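Local coordinates for protein Cas13d (uncultured Ruminococcus sp, PDB 6IV9) that binds CRISPR RNA and probably uses its two HEPN domains to process that RNA and to cleave target RNA, at residues Asn217-Asp226 / Ile238-Asn246. The protein carries 2 engineered substitutions. Numbering follows the deposited sequence.
Sequences NTYEVFTHPD and IKKSLSKFN
F222 lays one face of its ring under L242, whose CD1 stands 3.9 Å from the ring centroid, a CH-pi contact over the face and offset toward the CE2 side. With CG anti to the backbone N, chi1 176° directs the ring away from its own helix into a hole formed by I238, S241, L242 and F245 on helix 232-251. Its edge meets the face of F245 in a T-shaped pair, planes at 82° and centroids 5.2 Å apart. S241 OG borders the ring in plane, 3.5 Å from F222 CE1, and also hydrogen-bonds to I238 O. Without the F222 ring, as with an alanine here, the hole among these four side chains would probably be left unfilled, and F245 would lose its edge-on neighbour. The ring of Y278 also stacks on F222, joining helix 267-291 to the same core. Further along, I238 CG2 touches P225 CB at 3.8 Å and approaches F222 O at 3.4 Å; that carbonyl is buried without a polar partner. At the outer margin K239 bends at chi2 and chi4 to bring NZ 2.7 Å from D226 OD2, approaching from above the carboxylate plane, although D226 is poorly ordered. The short segments cross nearly perpendicularly (-96°), with axes 10.2 Å apart. Helix 219-223 and the residues just after it thus pack locally on helix 232-251; the 537 Å² buried rests mainly on apolar and aromatic contacts, with one peripheral salt bridge added.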
loop_
_atom_site.group_PDB
_atom_site.type_symbol
_atom_site.label_atom_id
_atom_site.label_comp_id
_atom_site.label_asym_id
_atom_site.label_seq_id
_atom_site.Cartn_x
_atom_site.Cartn_y
_atom_site.Cartn_z
ATOM N N ASN A 217 8.971 -26.457 -6.437
ATOM C CA ASN A 217 8.686 -27.744 -5.765
ATOM C C ASN A 217 7.178 -27.883 -5.584
ATOM O O ASN A 217 6.547 -26.971 -5.079
ATOM C CB ASN A 217 9.309 -27.842 -4.378
ATOM C CG ASN A 217 10.812 -27.922 -4.415
ATOM O OD1 ASN A 217 11.374 -28.418 -5.374
ATOM N ND2 ASN A 217 11.456 -27.410 -3.388
ATOM N N THR A 218 6.633 -29.021 -5.990
ATOM C CA THR A 218 5.200 -29.299 -5.765
ATOM C C THR A 218 5.002 -29.644 -4.290
ATOM O O THR A 218 5.970 -29.876 -3.596
ATOM C CB THR A 218 4.717 -30.520 -6.552
ATOM O OG1 THR A 218 5.455 -31.621 -6.042
ATOM C CG2 THR A 218 4.904 -30.385 -8.043
ATOM N N TYR A 219 3.753 -29.736 -3.859
ATOM C CA TYR A 219 3.455 -30.072 -2.447
ATOM C C TYR A 219 4.017 -31.462 -2.138
ATOM O O TYR A 219 4.521 -31.677 -1.070
ATOM C CB TYR A 219 1.961 -29.943 -2.181
ATOM C CG TYR A 219 1.531 -30.188 -0.761
ATOM C CD1 TYR A 219 1.875 -29.323 0.255
ATOM C CD2 TYR A 219 0.780 -31.297 -0.431
ATOM C CE1 TYR A 219 1.485 -29.545 1.558
ATOM C CE2 TYR A 219 0.384 -31.537 0.868
ATOM C CZ TYR A 219 0.727 -30.653 1.867
ATOM O OH TYR A 219 0.332 -30.877 3.141
ATOM N N GLU A 220 3.941 -32.364 -3.105
ATOM C CA GLU A 220 4.430 -33.743 -2.893
ATOM C C GLU A 220 5.925 -33.711 -2.610
ATOM O O GLU A 220 6.344 -34.329 -1.657
ATOM C CB GLU A 220 4.161 -34.552 -4.152
ATOM C CG GLU A 220 4.935 -35.847 -4.207
ATOM C CD GLU A 220 4.335 -36.935 -3.346
ATOM O OE1 GLU A 220 4.995 -37.962 -3.168
ATOM O OE2 GLU A 220 3.216 -36.755 -2.876
ATOM N N VAL A 221 6.683 -32.968 -3.401
ATOM C CA VAL A 221 8.146 -32.870 -3.155
ATOM C C VAL A 221 8.399 -32.211 -1.799
ATOM O O VAL A 221 9.295 -32.638 -1.102
ATOM C CB VAL A 221 8.860 -32.105 -4.278
ATOM C CG1 VAL A 221 10.298 -31.816 -3.917
ATOM C CG2 VAL A 221 8.775 -32.850 -5.590
ATOM N N PHE A 222 7.617 -31.189 -1.465
ATOM C CA PHE A 222 7.793 -30.457 -0.190
ATOM C C PHE A 222 7.569 -31.380 1.005
ATOM O O PHE A 222 8.322 -31.295 1.927
ATOM C CB PHE A 222 6.754 -29.342 -0.119
ATOM C CG PHE A 222 6.723 -28.536 1.151
ATOM C CD1 PHE A 222 7.845 -27.873 1.594
ATOM C CD2 PHE A 222 5.558 -28.406 1.876
ATOM C CE1 PHE A 222 7.805 -27.102 2.737
ATOM C CE2 PHE A 222 5.520 -27.643 3.024
ATOM C CZ PHE A 222 6.645 -26.996 3.451
ATOM N N THR A 223 6.529 -32.199 0.960
ATOM C CA THR A 223 6.171 -33.085 2.094
ATOM C C THR A 223 6.968 -34.392 2.085
ATOM O O THR A 223 7.033 -35.012 3.130
ATOM C CB THR A 223 4.653 -33.231 2.207
ATOM O OG1 THR A 223 4.189 -33.757 0.974
ATOM C CG2 THR A 223 3.966 -31.915 2.474
ATOM N N HIS A 224 7.551 -34.767 0.952
ATOM C CA HIS A 224 8.365 -36.006 0.861
ATOM C C HIS A 224 9.683 -35.674 0.176
ATOM O O HIS A 224 9.916 -36.192 -0.904
ATOM C CB HIS A 224 7.625 -37.070 0.053
ATOM C CG HIS A 224 6.253 -37.344 0.538
ATOM N ND1 HIS A 224 6.015 -38.039 1.681
ATOM C CD2 HIS A 224 5.054 -37.020 0.038
ATOM C CE1 HIS A 224 4.724 -38.135 1.867
ATOM N NE2 HIS A 224 4.117 -37.522 0.880
ATOM N N PRO A 225 10.559 -34.860 0.783
ATOM C CA PRO A 225 11.812 -34.481 0.164
ATOM C C PRO A 225 12.731 -35.683 -0.103
ATOM O O PRO A 225 13.425 -35.671 -1.083
ATOM C CB PRO A 225 12.454 -33.480 1.129
ATOM C CG PRO A 225 11.705 -33.620 2.411
ATOM C CD PRO A 225 10.382 -34.267 2.084
ATOM N N ASP A 226 12.729 -36.651 0.809
ATOM C CA ASP A 226 13.633 -37.826 0.706
ATOM C C ASP A 226 13.327 -38.635 -0.554
ATOM O O ASP A 226 14.264 -39.092 -1.166
ATOM C CB ASP A 226 13.620 -38.647 1.996
ATOM C CG ASP A 226 14.346 -37.987 3.155
ATOM O OD1 ASP A 226 14.082 -38.360 4.301
ATOM O OD2 ASP A 226 15.174 -37.126 2.908
ATOM N N ILE A 238 14.690 -28.441 2.733
ATOM C CA ILE A 238 13.219 -28.595 2.632
ATOM C C ILE A 238 12.674 -29.065 3.980
ATOM O O ILE A 238 11.671 -28.540 4.405
ATOM C CB ILE A 238 12.854 -29.535 1.481
ATOM C CG1 ILE A 238 13.225 -28.922 0.132
ATOM C CG2 ILE A 238 11.389 -29.897 1.554
ATOM C CD1 ILE A 238 13.085 -29.851 -1.029
ATOM N N LYS A 239 13.355 -30.001 4.639
ATOM C CA LYS A 239 12.884 -30.521 5.943
ATOM C C LYS A 239 12.865 -29.409 6.983
ATOM O O LYS A 239 11.967 -29.398 7.787
ATOM C CB LYS A 239 13.767 -31.677 6.400
ATOM C CG LYS A 239 13.670 -32.918 5.536
ATOM C CD LYS A 239 13.311 -34.150 6.322
ATOM C CE LYS A 239 13.825 -35.415 5.679
ATOM N NZ LYS A 239 14.939 -35.108 4.758
ATOM N N LYS A 240 13.846 -28.523 6.957
ATOM C CA LYS A 240 13.860 -27.404 7.917
ATOM C C LYS A 240 12.611 -26.548 7.703
ATOM O O LYS A 240 12.013 -26.157 8.677
ATOM C CB LYS A 240 15.099 -26.539 7.697
ATOM C CG LYS A 240 16.426 -27.161 8.094
ATOM C CD LYS A 240 17.450 -26.089 8.371
ATOM C CE LYS A 240 18.874 -26.591 8.464
ATOM N NZ LYS A 240 19.675 -25.735 9.370
ATOM N N SER A 241 12.263 -26.263 6.451
ATOM C CA SER A 241 11.083 -25.414 6.168
ATOM C C SER A 241 9.799 -26.187 6.467
ATOM O O SER A 241 8.879 -25.588 6.954
ATOM C CB SER A 241 11.112 -24.865 4.771
ATOM O OG SER A 241 10.938 -25.883 3.818
ATOM N N LEU A 242 9.773 -27.482 6.184
ATOM C CA LEU A 242 8.574 -28.307 6.468
ATOM C C LEU A 242 8.280 -28.241 7.965
ATOM O O LEU A 242 7.147 -28.085 8.347
ATOM C CB LEU A 242 8.889 -29.739 6.045
ATOM C CG LEU A 242 7.730 -30.722 6.091
ATOM C CD1 LEU A 242 6.516 -30.161 5.394
ATOM C CD2 LEU A 242 8.126 -32.038 5.464
ATOM N N SER A 243 9.322 -28.343 8.771
ATOM C CA SER A 243 9.157 -28.317 10.237
ATOM C C SER A 243 8.594 -26.959 10.675
ATOM O O SER A 243 7.710 -26.930 11.510
ATOM C CB SER A 243 10.461 -28.677 10.875
ATOM O OG SER A 243 10.493 -28.267 12.218
ATOM N N LYS A 244 9.098 -25.873 10.090
ATOM C CA LYS A 244 8.591 -24.510 10.382
ATOM C C LYS A 244 7.141 -24.392 9.900
ATOM O O LYS A 244 6.373 -23.738 10.551
ATOM C CB LYS A 244 9.523 -23.457 9.788
ATOM C CG LYS A 244 10.815 -23.258 10.555
ATOM C CD LYS A 244 10.593 -22.479 11.811
ATOM C CE LYS A 244 11.858 -22.006 12.487
ATOM N NZ LYS A 244 11.862 -20.536 12.685
ATOM N N PHE A 245 6.818 -25.015 8.776
ATOM C CA PHE A 245 5.452 -24.960 8.199
ATOM C C PHE A 245 4.464 -25.591 9.182
ATOM O O PHE A 245 3.434 -25.031 9.448
ATOM C CB PHE A 245 5.460 -25.709 6.867
ATOM C CG PHE A 245 4.144 -25.855 6.149
ATOM C CD1 PHE A 245 3.572 -24.793 5.480
ATOM C CD2 PHE A 245 3.514 -27.080 6.075
ATOM C CE1 PHE A 245 2.381 -24.942 4.797
ATOM C CE2 PHE A 245 2.322 -27.229 5.394
ATOM C CZ PHE A 245 1.763 -26.161 4.749
ATOM N N ASN A 246 4.820 -26.747 9.725
ATOM C CA ASN A 246 3.960 -27.410 10.735
ATOM C C ASN A 246 3.867 -26.524 11.976
ATOM O O ASN A 246 2.821 -26.459 12.542
ATOM C CB ASN A 246 4.418 -28.828 11.038
ATOM C CG ASN A 246 4.135 -29.766 9.896
ATOM O OD1 ASN A 246 3.052 -29.755 9.357
ATOM N ND2 ASN A 246 5.109 -30.553 9.513
#